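Local atomic coordinates of Cwp19 (Clostridioides difficile, PDB entry 5OQ3), a protein that probably hydrolyses bacterial cell-wall peptidoglycan through this TIM-barrel glycoside hydrolase domain, and as a whole may also act as an N-acetylmuramoyl-L-alanine amidase. Residues 25-33 with 351-360; 256-264 with 299-308. One frame throughout, in Å; residues are numbered along the deposited sequence. Where two conformers were deposited one is given.

Overall arrangement
Contact 1 closes the barrel: it pairs the first strand, 27-32, with the last, 356-361, and runs from an ionic cluster at the rim to buried apolar residues further along. Contact 2 lies farther out, where the loop 256-264 after strand 241-244 packs on the start of helix 302-313, outside the ring of strands. Backbone bonds in strand register carry the first contact, whereas the second relies on separate side-chain grips, an indole, a lysine and a leucine, with one backbone bond. Their centres are about 19 Å apart, yet they touch, since Tyr353 and Ile356 of 351-360 pack on Val306 and Ala307 of helix 302-313.

Contact 1. Residues 25-33 with 351-360; sequences KEMRAAWIS and RKYSEIKGSM
The seam of the TIM barrel, where strand 27-32 meets strand 356-360 in parallel, holds this contact. Met27 N gives its hydrogen to Lys357 O at 2.9 Å, Met27 O accepts from Ser359 N, and Ala29 N donates to Ser359 O. Gly358 pairs with Met27 at backbone angles (phi 144°, psi -157°) that only glycine adopts easily, and with no side chain its CA makes a CA-H...O contact of 3.2 Å to Met27 O. A water bridges Lys25 O and Lys357 O.

At this end of the strands Glu26 joins two arginines. Its extended chain, with CG anti to the backbone N (chi1 -173°), carries the carboxylate to Arg351, whose guanidinium lies nearly coplanar with it. Arg351 grips side-on: NE reaches Glu26 OE1 at 3.0 Å, and NH2 takes the syn lone pair of Glu26 OE2 at 2.8 Å. Arg28 comes from the anti side, sending both NE and NH2 to the same OE2, so three N-H groups converge on one oxygen. The shared carboxylate probably offsets the closeness of the two positive groups, and the multiple bonds hold it against rotation. Tyr381 of helix 371-381 packs against all three residues.

Further along, the chemistry turns apolar. Met360 lays its CB over one face of the Trp31 six-membered ring, 3.8 Å from the centroid. In the conformer given, its CG reaches Ala29 CB, a small methyl that leaves it room, at 3.7 Å, and its SD stands obliquely to the same ring, a Met-aromatic contact; the second conformer may keep neither. Trp122 and His188 also meet the indole. Joining the last strand, 356-361, to the first, 27-32, in parallel register is what closes a (beta/alpha)8 barrel.

Contact 2. Residues 256-264 with 299-308; sequences DPTGSDTSG and AADYSKLVAW
Trp308 lays one face of its indole against Ser260, whose CB stands 3.9 Å from the centroid of the five-membered ring and 12° off its normal, a CH-pi contact. The ring edge works as well: NE1 donates to Thr258 O at 3.0 Å, with the oxygen almost in the ring plane. An indole suits this place because it offers a broad apolar face and one N-H for a loop carbonyl. A first torsion of -172° swings the indole away from the backbone N and out toward the loop.

The turn under that edge is shaped by Asp256, whose OD1 accepts from Thr258 N in an Asx turn and also from Thr258 OG1; Arg276 donates to the same hydroxyl. Small residues follow where the loop comes close to the helix. Leu305 places CD2 3.8 Å from Ser260 CB, and the same methyl meets Thr262 CG2 at 3.9 Å, while Thr262 OG1 is hydrogen-bonded to Asn252 OD1.

At the outer side Lys304, extended along its chain, brings NZ to Asp261 OD2 at 2.8 Å in a salt bridge, coming from above the carboxylate plane. This pair is exposed, as suits a long flexible chain. Beyond it, Ser263 N donates to Ala299 O in a nearly straight bond of 2.8 Å, and Ser263 OG lies 3.3 Å from Ala299 CB. A water spans Asp261 O and Asp301 N.

Asp301 is the N-cap of helix 302-313: its OD1 accepts the capping bond from Ser303 N, which comes from above the carboxylate plane. A capped helix gripping a long loop in this way ties the loop after strand 241-244 to the start of helix 302-313, on the outside of a TIM barrel.

Contact 1. Residues 25-33 with 351-360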
ATOM      1  N   LYS A  25      17.409  12.548  -2.977  1.00 29.00           N
ATOM      2  CA  LYS A  25      17.960  11.369  -3.699  1.00 24.46           C
ATOM      3  C   LYS A  25      16.825  10.570  -4.275  1.00 18.20           C
ATOM      4  O   LYS A  25      15.703  10.684  -3.826  1.00 19.65           O
ATOM      5  CB  LYS A  25      18.770  10.495  -2.754  1.00 35.34           C
ATOM      6  CG  LYS A  25      17.956   9.710  -1.746  1.00 34.52           C
ATOM      7  CD  LYS A  25      18.785   9.395  -0.524  1.00 40.67           C
ATOM      8  CE  LYS A  25      18.014   8.479   0.397  1.00 46.30           C
ATOM      9  NZ  LYS A  25      18.632   8.487   1.750  1.00 51.32           N
ATOM     10  N   GLU A  26      17.137   9.738  -5.254  1.00 13.47           N
ATOM     11  CA  GLU A  26      16.120   8.939  -5.895  1.00 11.87           C
ATOM     12  C   GLU A  26      15.537   7.946  -4.857  1.00 10.65           C
ATOM     13  O   GLU A  26      16.280   7.313  -4.109  1.00 10.96           O
ATOM     14  CB  GLU A  26      16.756   8.205  -7.063  1.00 13.40           C
ATOM     15  CG  GLU A  26      15.790   7.453  -7.953  1.00 14.34           C
ATOM     16  CD  GLU A  26      16.450   6.643  -9.066  1.00 14.85           C
ATOM     17  OE1 GLU A  26      15.947   6.648 -10.204  1.00 19.73           O
ATOM     18  OE2 GLU A  26      17.465   5.986  -8.821  1.00 14.87           O
ATOM     19  N   MET A  27      14.213   7.805  -4.824  1.00 10.02           N
ATOM     20  CA  MET A  27      13.545   6.755  -4.016  1.00  9.93           C
ATOM     21  C   MET A  27      13.792   5.388  -4.582  1.00  7.97           C
ATOM     22  O   MET A  27      13.585   5.183  -5.769  1.00  8.91           O
ATOM     23  CB  MET A  27      12.029   7.061  -3.931  1.00 10.45           C
ATOM     24  CG  MET A  27      11.190   5.989  -3.281  1.00 10.32           C
ATOM     25  SD  MET A  27      11.634   5.692  -1.556  1.00 10.15           S
ATOM     26  CE  MET A  27      11.041   7.150  -0.773  1.00 11.73           C
ATOM     27  N   ARG A  28      14.272   4.476  -3.743  1.00  8.05           N
ATOM     28  CA  ARG A  28      14.573   3.118  -4.170  1.00  8.47           C
ATOM     29  C   ARG A  28      14.030   2.168  -3.092  1.00  7.52           C
ATOM     30  O   ARG A  28      14.770   1.757  -2.211  1.00 10.04           O
ATOM     31  CB  ARG A  28      16.112   2.962  -4.345  1.00  9.94           C
ATOM     32  CG  ARG A  28      16.660   3.901  -5.400  1.00 10.18           C
ATOM     33  CD  ARG A  28      18.188   4.002  -5.387  1.00 11.74           C
ATOM     34  NE  ARG A  28      18.655   4.924  -6.431  1.00 11.82           N
ATOM     35  CZ  ARG A  28      19.930   5.221  -6.684  1.00 13.98           C
ATOM     36  NH1 ARG A  28      20.893   4.729  -5.915  1.00 14.08           N
ATOM     37  NH2 ARG A  28      20.227   6.006  -7.708  1.00 15.74           N
ATOM     38  N   ALA A  29      12.725   1.891  -3.149  1.00  7.93           N
ATOM     39  CA  ALA A  29      12.039   1.182  -2.055  1.00  8.16           C
ATOM     40  C   ALA A  29      11.690  -0.223  -2.422  1.00  8.25           C
ATOM     41  O   ALA A  29      11.543  -0.530  -3.585  1.00  8.81           O
ATOM     42  CB  ALA A  29      10.773   1.948  -1.682  1.00  8.87           C
ATOM     43  N   ALA A  30      11.553  -1.054  -1.415  1.00  8.57           N
ATOM     44  CA  ALA A  30      10.979  -2.366  -1.579  1.00  8.72           C
ATOM     45  C   ALA A  30       9.816  -2.533  -0.596  1.00  7.94           C
ATOM     46  O   ALA A  30       9.957  -2.214   0.581  1.00  9.38           O
ATOM     47  CB  ALA A  30      12.010  -3.449  -1.377  1.00 11.71           C
ATOM     48  N   TRP A  31       8.719  -3.096  -1.096  1.00  8.47           N
ATOM     49  CA  TRP A  31       7.618  -3.532  -0.244  1.00  8.77           C
ATOM     50  C   TRP A  31       8.020  -4.819   0.475  1.00  9.14           C
ATOM     51  O   TRP A  31       8.526  -5.764  -0.165  1.00 10.51           O
ATOM     52  CB  TRP A  31       6.335  -3.774  -1.056  1.00  8.87           C
ATOM     53  CG  TRP A  31       5.572  -2.557  -1.408  1.00  9.47           C
ATOM     54  CD1 TRP A  31       4.765  -1.837  -0.586  1.00 10.34           C
ATOM     55  CD2 TRP A  31       5.410  -1.970  -2.710  1.00  8.82           C
ATOM     56  NE1 TRP A  31       4.186  -0.816  -1.270  1.00 11.48           N
ATOM     57  CE2 TRP A  31       4.506  -0.918  -2.585  1.00  9.39           C
ATOM     58  CE3 TRP A  31       5.905  -2.280  -3.976  1.00  9.37           C
ATOM     59  CZ2 TRP A  31       4.117  -0.115  -3.663  1.00 10.58           C
ATOM     60  CZ3 TRP A  31       5.502  -1.528  -5.050  1.00 10.12           C
ATOM     61  CH2 TRP A  31       4.617  -0.456  -4.883  1.00  9.85           C
ATOM     62  N   ILE A  32       7.758  -4.851   1.780  1.00  9.56           N
ATOM     63  CA  ILE A  32       7.897  -6.052   2.602  1.00 10.25           C
ATOM     64  C   ILE A  32       6.479  -6.336   3.163  1.00 10.64           C
ATOM     65  O   ILE A  32       6.022  -5.721   4.115  1.00 11.57           O
ATOM     66  CB  ILE A  32       8.924  -5.808   3.738  1.00 12.24           C
ATOM     67  CG1 ILE A  32      10.321  -5.471   3.123  1.00 12.21           C
ATOM     68  CG2 ILE A  32       9.016  -7.006   4.686  1.00 13.29           C
ATOM     69  CD1 ILE A  32      11.389  -5.119   4.143  1.00 13.08           C
ATOM     70  N   SER A  33       5.791  -7.233   2.496  1.00 12.67           N
ATOM     71  CA  SER A  33       4.439  -7.658   2.817  1.00 13.18           C
ATOM     72  C   SER A  33       4.458  -8.744   3.854  1.00 12.22           C
ATOM     73  O   SER A  33       5.264  -9.682   3.794  1.00 13.49           O
ATOM     74  CB  SER A  33       3.711  -8.084   1.549  1.00 15.95           C
ATOM     75  OG  SER A  33       2.355  -8.375   1.828  1.00 17.50           O
ATOM     76  N   ARG A 351      13.703   7.271 -15.931  1.00  9.61           N
ATOM     77  CA  ARG A 351      14.679   8.323 -15.720  1.00 10.87           C
ATOM     78  C   ARG A 351      14.690   9.408 -16.800  1.00 11.57           C
ATOM     79  O   ARG A 351      15.338  10.423 -16.647  1.00 13.85           O
ATOM     80  CB  ARG A 351      16.056   7.687 -15.486  1.00 12.37           C
ATOM     81  CG  ARG A 351      16.149   7.040 -14.088  1.00 13.35           C
ATOM     82  CD  ARG A 351      17.287   6.112 -13.965  1.00 14.64           C
ATOM     83  NE  ARG A 351      17.578   5.762 -12.593  1.00 13.21           N
ATOM     84  CZ  ARG A 351      18.593   4.993 -12.245  1.00 13.55           C
ATOM     85  NH1 ARG A 351      19.375   4.457 -13.195  1.00 15.59           N
ATOM     86  NH2 ARG A 351      18.836   4.758 -10.990  1.00 13.63           N
ATOM     87  N   LYS A 352      13.977   9.180 -17.897  1.00 10.42           N
ATOM     88  CA  LYS A 352      13.765  10.221 -18.899  1.00 10.88           C
ATOM     89  C   LYS A 352      12.757  11.271 -18.462  1.00 12.54           C
ATOM     90  O   LYS A 352      12.645  12.321 -19.118  1.00 16.80           O
ATOM     91  CB  LYS A 352      13.336   9.604 -20.226  1.00 11.48           C
ATOM     92  CG  LYS A 352      14.385   8.686 -20.860  1.00 10.91           C
ATOM     93  CD  LYS A 352      15.716   9.418 -21.140  1.00 10.20           C
ATOM     94  CE  LYS A 352      16.608   8.557 -22.045  1.00 10.43           C
ATOM     95  NZ  LYS A 352      17.877   9.310 -22.359  1.00 10.81           N
ATOM     96  N   TYR A 353      12.012  11.000 -17.379  1.00 10.41           N
ATOM     97  CA  TYR A 353      10.946  11.902 -16.917  1.00 10.56           C
ATOM     98  C   TYR A 353      11.350  12.547 -15.624  1.00 12.16           C
ATOM     99  O   TYR A 353      11.474  11.886 -14.584  1.00 11.86           O
ATOM    100  CB  TYR A 353       9.618  11.091 -16.719  1.00  8.70           C
ATOM    101  CG  TYR A 353       9.082  10.554 -18.016  1.00 10.71           C
ATOM    102  CD1 TYR A 353       9.503   9.340 -18.496  1.00 11.40           C
ATOM    103  CD2 TYR A 353       8.170  11.280 -18.791  1.00 11.25           C
ATOM    104  CE1 TYR A 353       9.054   8.852 -19.704  1.00 12.41           C
ATOM    105  CE2 TYR A 353       7.715  10.813 -20.013  1.00 12.36           C
ATOM    106  CZ  TYR A 353       8.159   9.583 -20.469  1.00 11.47           C
ATOM    107  OH  TYR A 353       7.709   9.104 -21.695  1.00 14.28           O
ATOM    108  N   SER A 354      11.517  13.854 -15.670  1.00 12.37           N
ATOM    109  CA  SER A 354      11.947  14.556 -14.488  1.00 13.05           C
ATOM    110  C   SER A 354      10.937  14.520 -13.340  1.00 11.43           C
ATOM    111  O   SER A 354      11.293  14.695 -12.184  1.00 13.42           O
ATOM    112  CB  SER A 354      12.279  15.987 -14.816  1.00 17.88           C
ATOM    113  OG  SER A 354      11.145  16.714 -15.207  1.00 21.51           O
ATOM    114  N   GLU A 355       9.677  14.248 -13.671  1.00 11.22           N
ATOM    115  CA  GLU A 355       8.629  14.157 -12.648  1.00 10.37           C
ATOM    116  C   GLU A 355       8.707  12.849 -11.875  1.00  9.84           C
ATOM    117  O   GLU A 355       8.112  12.731 -10.806  1.00 11.36           O
ATOM    118  CB  GLU A 355       7.249  14.263 -13.299  1.00 12.13           C
ATOM    119  CG  GLU A 355       6.997  15.567 -14.004  1.00 15.14           C
ATOM    120  CD  GLU A 355       7.499  15.601 -15.472  1.00 20.77           C
ATOM    121  OE1 GLU A 355       8.056  14.606 -16.101  1.00 18.31           O
ATOM    122  OE2 GLU A 355       7.306  16.692 -16.011  1.00 29.58           O
ATOM    123  N   ILE A 356       9.386  11.820 -12.416  1.00  9.20           N
ATOM    124  CA  ILE A 356       9.517  10.559 -11.703  1.00  9.14           C
ATOM    125  C   ILE A 356      10.708  10.641 -10.747  1.00  9.31           C
ATOM    126  O   ILE A 356      11.804  11.007 -11.165  1.00 10.38           O
ATOM    127  CB  ILE A 356       9.588   9.372 -12.652  1.00  8.91           C
ATOM    128  CG1 ILE A 356       8.274   9.251 -13.402  1.00  9.44           C
ATOM    129  CG2 ILE A 356       9.907   8.106 -11.872  1.00  9.82           C
ATOM    130  CD1 ILE A 356       8.258   8.242 -14.521  1.00  9.78           C
ATOM    131  N   LYS A 357      10.454  10.344  -9.468  1.00  8.35           N
ATOM    132  CA  LYS A 357      11.423  10.531  -8.388  1.00  8.37           C
ATOM    133  C   LYS A 357      11.974   9.246  -7.810  1.00  8.51           C
ATOM    134  O   LYS A 357      12.705   9.253  -6.850  1.00 10.38           O
ATOM    135  CB  LYS A 357      10.813  11.405  -7.300  1.00  9.78           C
ATOM    136  CG  LYS A 357      10.255  12.737  -7.727  1.00 14.78           C
ATOM    137  CD  LYS A 357      11.315  13.639  -8.249  1.00 17.00           C
ATOM    138  CE  LYS A 357      10.761  14.990  -8.721  1.00 19.94           C
ATOM    139  NZ  LYS A 357       9.835  15.667  -7.778  1.00 22.92           N
ATOM    140  N   GLY A 358      11.622   8.125  -8.453  1.00  8.10           N
ATOM    141  CA  GLY A 358      12.148   6.827  -8.110  1.00  8.33           C
ATOM    142  C   GLY A 358      11.146   5.715  -8.259  1.00  7.09           C
ATOM    143  O   GLY A 358      10.214   5.875  -9.059  1.00  8.22           O
ATOM    144  N   SER A 359      11.355   4.605  -7.544  1.00  7.20           N
ATOM    145  CA  SER A 359      10.653   3.349  -7.748  1.00  7.94           C
ATOM    146  C   SER A 359      10.404   2.666  -6.398  1.00  7.81           C
ATOM    147  O   SER A 359      11.184   2.851  -5.443  1.00  8.22           O
ATOM    148  CB  SER A 359      11.470   2.381  -8.588  1.00  9.76           C
ATOM    149  OG  SER A 359      11.627   2.803  -9.935  1.00 11.09           O
ATOM    150  N   MET A 360       9.358   1.836  -6.394  1.00  7.74           N
ATOM    151  CA  MET A 360       9.090   0.874  -5.345  0.86  8.27           C
ATOM    152  C   MET A 360       8.900  -0.471  -5.977  1.00  7.99           C
ATOM    153  O   MET A 360       8.203  -0.576  -6.945  1.00  9.44           O
ATOM    154  CB  MET A 360       7.867   1.265  -4.498  0.86  8.59           C
ATOM    155  CG  MET A 360       7.886   2.654  -3.892  0.86  8.72           C
ATOM    156  SD  MET A 360       6.937   2.706  -2.363  0.86  9.33           S
ATOM    157  CE  MET A 360       7.562   4.198  -1.669  0.86  7.98           C
TER
HETATM  158  O   HOH W   1      13.363  11.354  -4.876  1.00 27.44           O
HETATM  159  O   HOH W   2      14.598   3.934  -9.661  1.00 15.89           O

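Contact 2. Residues 256-264 with 299-308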
ATOM      1  N   ASP A 256     -12.871   8.796 -20.210  1.00 21.09           N
ATOM      2  CA  ASP A 256     -12.550  10.184 -19.919  1.00 21.60           C
ATOM      3  C   ASP A 256     -11.435  10.596 -20.890  1.00 22.99           C
ATOM      4  O   ASP A 256     -10.395  10.000 -20.881  1.00 20.43           O
ATOM      5  CB  ASP A 256     -12.051  10.273 -18.479  1.00 20.83           C
ATOM      6  CG  ASP A 256     -11.723  11.666 -18.048  1.00 20.79           C
ATOM      7  OD1 ASP A 256     -11.287  12.463 -18.889  1.00 22.20           O
ATOM      8  OD2 ASP A 256     -11.910  11.973 -16.846  1.00 21.38           O
ATOM      9  N   PRO A 257     -11.650  11.635 -21.709  1.00 25.63           N
ATOM     10  CA  PRO A 257     -10.639  11.942 -22.735  1.00 23.63           C
ATOM     11  C   PRO A 257      -9.253  12.329 -22.209  1.00 23.70           C
ATOM     12  O   PRO A 257      -8.279  12.256 -22.973  1.00 27.36           O
ATOM     13  CB  PRO A 257     -11.293  13.075 -23.570  1.00 27.89           C
ATOM     14  CG  PRO A 257     -12.366  13.633 -22.702  1.00 31.26           C
ATOM     15  CD  PRO A 257     -12.836  12.508 -21.801  1.00 26.96           C
ATOM     16  N   THR A 258      -9.154  12.667 -20.919  1.00 21.80           N
ATOM     17  CA  THR A 258      -7.892  13.005 -20.272  1.00 19.07           C
ATOM     18  C   THR A 258      -7.286  11.803 -19.559  1.00 15.76           C
ATOM     19  O   THR A 258      -6.286  11.941 -18.870  1.00 16.21           O
ATOM     20  CB  THR A 258      -8.111  14.140 -19.256  1.00 22.86           C
ATOM     21  OG1 THR A 258      -8.915  13.632 -18.176  1.00 26.64           O
ATOM     22  CG2 THR A 258      -8.816  15.309 -19.928  1.00 26.06           C
ATOM     23  N   GLY A 259      -7.912  10.627 -19.669  1.00 14.45           N
ATOM     24  CA  GLY A 259      -7.358   9.413 -19.098  1.00 13.67           C
ATOM     25  C   GLY A 259      -6.275   8.804 -19.973  1.00 13.86           C
ATOM     26  O   GLY A 259      -5.800   9.425 -20.943  1.00 16.80           O
ATOM     27  N   SER A 260      -5.847   7.603 -19.614  1.00 14.49           N
ATOM     28  CA  SER A 260      -4.724   6.950 -20.283  1.00 14.63           C
ATOM     29  C   SER A 260      -5.168   6.093 -21.452  1.00 17.04           C
ATOM     30  O   SER A 260      -6.298   5.606 -21.484  1.00 17.34           O
ATOM     31  CB  SER A 260      -3.942   6.130 -19.245  1.00 13.56           C
ATOM     32  OG  SER A 260      -4.795   5.231 -18.538  1.00 13.93           O
ATOM     33  N   ASP A 261      -4.251   5.922 -22.416  1.00 17.91           N
ATOM     34  CA  ASP A 261      -4.544   5.146 -23.623  1.00 20.26           C
ATOM     35  C   ASP A 261      -4.401   3.666 -23.305  1.00 20.00           C
ATOM     36  O   ASP A 261      -3.446   2.983 -23.722  1.00 22.25           O
ATOM     37  CB  ASP A 261      -3.713   5.581 -24.838  1.00 24.24           C
ATOM     38  CG  ASP A 261      -4.116   4.832 -26.119  1.00 31.32           C
ATOM     39  OD1 ASP A 261      -5.299   4.407 -26.244  1.00 34.85           O
ATOM     40  OD2 ASP A 261      -3.235   4.642 -26.987  1.00 39.08           O
ATOM     41  N   THR A 262      -5.397   3.180 -22.564  1.00 18.83           N
ATOM     42  CA  THR A 262      -5.376   1.863 -21.953  1.00 17.37           C
ATOM     43  C   THR A 262      -6.782   1.277 -21.965  1.00 18.47           C
ATOM     44  O   THR A 262      -7.747   1.984 -22.266  1.00 21.11           O
ATOM     45  CB  THR A 262      -4.879   1.988 -20.491  1.00 16.79           C
ATOM     46  OG1 THR A 262      -5.600   2.976 -19.757  1.00 15.43           O
ATOM     47  CG2 THR A 262      -3.394   2.370 -20.408  1.00 16.49           C
ATOM     48  N   SER A 263      -6.897   0.002 -21.612  1.00 17.90           N
ATOM     49  CA  SER A 263      -8.196  -0.689 -21.438  1.00 20.73           C
ATOM     50  C   SER A 263      -8.141  -1.521 -20.141  1.00 23.67           C
ATOM     51  O   SER A 263      -7.105  -1.607 -19.512  1.00 28.45           O
ATOM     52  CB  SER A 263      -8.521  -1.527 -22.683  1.00 23.03           C
ATOM     53  OG  SER A 263      -7.595  -2.586 -22.825  1.00 28.48           O
ATOM     54  N   GLY A 264      -9.253  -2.094 -19.694  1.00 27.90           N
ATOM     55  CA  GLY A 264      -9.251  -2.817 -18.401  1.00 25.41           C
ATOM     56  C   GLY A 264      -9.491  -1.956 -17.162  1.00 23.00           C
ATOM     57  O   GLY A 264      -9.881  -0.806 -17.266  1.00 24.73           O
ATOM     58  N   ALA A 299      -3.151  -3.465 -23.739  1.00 20.24           N
ATOM     59  CA  ALA A 299      -4.181  -2.997 -22.781  1.00 19.66           C
ATOM     60  C   ALA A 299      -3.655  -2.049 -21.739  1.00 17.87           C
ATOM     61  O   ALA A 299      -4.457  -1.285 -21.175  1.00 20.50           O
ATOM     62  CB  ALA A 299      -4.816  -4.166 -22.050  1.00 23.59           C
ATOM     63  N   ALA A 300      -2.362  -2.133 -21.405  1.00 17.05           N
ATOM     64  CA  ALA A 300      -1.833  -1.370 -20.288  1.00 15.49           C
ATOM     65  C   ALA A 300      -0.310  -1.217 -20.472  1.00 14.27           C
ATOM     66  O   ALA A 300       0.498  -1.909 -19.819  1.00 15.46           O
ATOM     67  CB  ALA A 300      -2.155  -2.040 -18.960  1.00 14.87           C
ATOM     68  N   ASP A 301       0.047  -0.376 -21.445  1.00 13.80           N
ATOM     69  CA  ASP A 301       1.417  -0.261 -21.909  1.00 14.01           C
ATOM     70  C   ASP A 301       2.206   0.547 -20.909  1.00 12.50           C
ATOM     71  O   ASP A 301       1.959   1.729 -20.708  1.00 14.15           O
ATOM     72  CB  ASP A 301       1.423   0.392 -23.282  1.00 15.68           C
ATOM     73  CG  ASP A 301       2.826   0.412 -23.939  1.00 17.48           C
ATOM     74  OD1 ASP A 301       3.851   0.284 -23.237  1.00 18.09           O
ATOM     75  OD2 ASP A 301       2.895   0.490 -25.163  1.00 22.10           O
ATOM     76  N   TYR A 302       3.149  -0.119 -20.262  1.00 11.75           N
ATOM     77  CA  TYR A 302       4.018   0.552 -19.325  1.00 10.63           C
ATOM     78  C   TYR A 302       4.559   1.890 -19.842  1.00 10.77           C
ATOM     79  O   TYR A 302       4.595   2.897 -19.115  1.00 11.61           O
ATOM     80  CB  TYR A 302       5.193  -0.364 -18.948  1.00 10.75           C
ATOM     81  CG  TYR A 302       6.131   0.209 -17.898  1.00 10.30           C
ATOM     82  CD1 TYR A 302       7.205   1.062 -18.253  1.00  9.89           C
ATOM     83  CD2 TYR A 302       5.971  -0.092 -16.538  1.00 10.56           C
ATOM     84  CE1 TYR A 302       8.073   1.564 -17.290  1.00 10.02           C
ATOM     85  CE2 TYR A 302       6.822   0.430 -15.586  1.00  9.39           C
ATOM     86  CZ  TYR A 302       7.873   1.241 -15.956  1.00  9.87           C
ATOM     87  OH  TYR A 302       8.699   1.720 -14.994  1.00 10.54           O
ATOM     88  N   SER A 303       5.011   1.920 -21.073  1.00 11.63           N
ATOM     89  CA  SER A 303       5.606   3.142 -21.599  0.67 12.33           C
ATOM     90  C   SER A 303       4.573   4.292 -21.696  1.00 12.62           C
ATOM     91  O   SER A 303       4.929   5.455 -21.468  1.00 13.46           O
ATOM     92  CB  SER A 303       6.297   2.867 -22.936  0.67 13.29           C
ATOM     93  OG  SER A 303       5.368   2.712 -23.979  0.67 16.48           O
ATOM     94  N   LYS A 304       3.326   3.987 -22.015  1.00 11.78           N
ATOM     95  CA  LYS A 304       2.273   5.009 -22.075  1.00 12.56           C
ATOM     96  C   LYS A 304       1.918   5.468 -20.677  1.00 12.14           C
ATOM     97  O   LYS A 304       1.711   6.670 -20.425  1.00 12.94           O
ATOM     98  CB  LYS A 304       1.018   4.459 -22.778  1.00 15.36           C
ATOM     99  CG  LYS A 304       1.266   4.188 -24.258  1.00 19.17           C
ATOM    100  CD  LYS A 304      -0.016   3.807 -24.979  1.00 23.61           C
ATOM    101  CE  LYS A 304       0.224   3.703 -26.472  1.00 31.44           C
ATOM    102  NZ  LYS A 304      -0.921   3.024 -27.116  1.00 39.25           N
ATOM    103  N   LEU A 305       1.885   4.523 -19.742  1.00 11.17           N
ATOM    104  CA  LEU A 305       1.499   4.870 -18.394  1.00 10.92           C
ATOM    105  C   LEU A 305       2.534   5.698 -17.654  1.00  9.18           C
ATOM    106  O   LEU A 305       2.149   6.597 -16.881  1.00 10.54           O
ATOM    107  CB  LEU A 305       1.095   3.605 -17.638  1.00 10.73           C
ATOM    108  CG  LEU A 305      -0.314   3.098 -18.035  1.00 12.15           C
ATOM    109  CD1 LEU A 305      -0.489   1.628 -17.671  1.00 14.32           C
ATOM    110  CD2 LEU A 305      -1.391   4.003 -17.422  1.00 12.08           C
ATOM    111  N   VAL A 306       3.827   5.436 -17.831  1.00 10.21           N
ATOM    112  CA  VAL A 306       4.810   6.294 -17.162  1.00  9.20           C
ATOM    113  C   VAL A 306       4.637   7.752 -17.617  1.00 10.72           C
ATOM    114  O   VAL A 306       4.710   8.660 -16.805  1.00 10.91           O
ATOM    115  CB  VAL A 306       6.272   5.806 -17.298  1.00 12.75           C
ATOM    116  CG1 VAL A 306       6.535   4.551 -16.496  1.00 13.48           C
ATOM    117  CG2 VAL A 306       6.719   5.655 -18.721  1.00 14.36           C
ATOM    118  N   ALA A 307       4.400   7.955 -18.896  1.00 11.20           N
ATOM    119  CA  ALA A 307       4.171   9.301 -19.432  1.00 11.38           C
ATOM    120  C   ALA A 307       2.919   9.957 -18.879  1.00 11.28           C
ATOM    121  O   ALA A 307       2.908  11.138 -18.520  1.00 12.13           O
ATOM    122  CB  ALA A 307       4.135   9.269 -20.940  1.00 12.94           C
ATOM    123  N   TRP A 308       1.861   9.166 -18.812  1.00 10.96           N
ATOM    124  CA  TRP A 308       0.584   9.668 -18.323  1.00  9.92           C
ATOM    125  C   TRP A 308       0.692  10.109 -16.857  1.00 10.02           C
ATOM    126  O   TRP A 308       0.243  11.206 -16.483  1.00 10.39           O
ATOM    127  CB  TRP A 308      -0.534   8.607 -18.527  1.00 10.94           C
ATOM    128  CG  TRP A 308      -1.887   9.182 -18.202  1.00 10.73           C
ATOM    129  CD1 TRP A 308      -2.703   9.877 -19.065  1.00 12.49           C
ATOM    130  CD2 TRP A 308      -2.574   9.153 -16.911  1.00 10.85           C
ATOM    131  NE1 TRP A 308      -3.840  10.261 -18.400  1.00 12.56           N
ATOM    132  CE2 TRP A 308      -3.796   9.844 -17.090  1.00 11.77           C
ATOM    133  CE3 TRP A 308      -2.266   8.613 -15.662  1.00 10.53           C
ATOM    134  CZ2 TRP A 308      -4.691  10.031 -16.076  1.00 11.93           C
ATOM    135  CZ3 TRP A 308      -3.160   8.776 -14.660  1.00 11.19           C
ATOM    136  CH2 TRP A 308      -4.367   9.490 -14.862  1.00 11.16           C
TER
HETATM  137  O   HOH W   3      -2.010   0.738 -23.279  1.00 21.20           O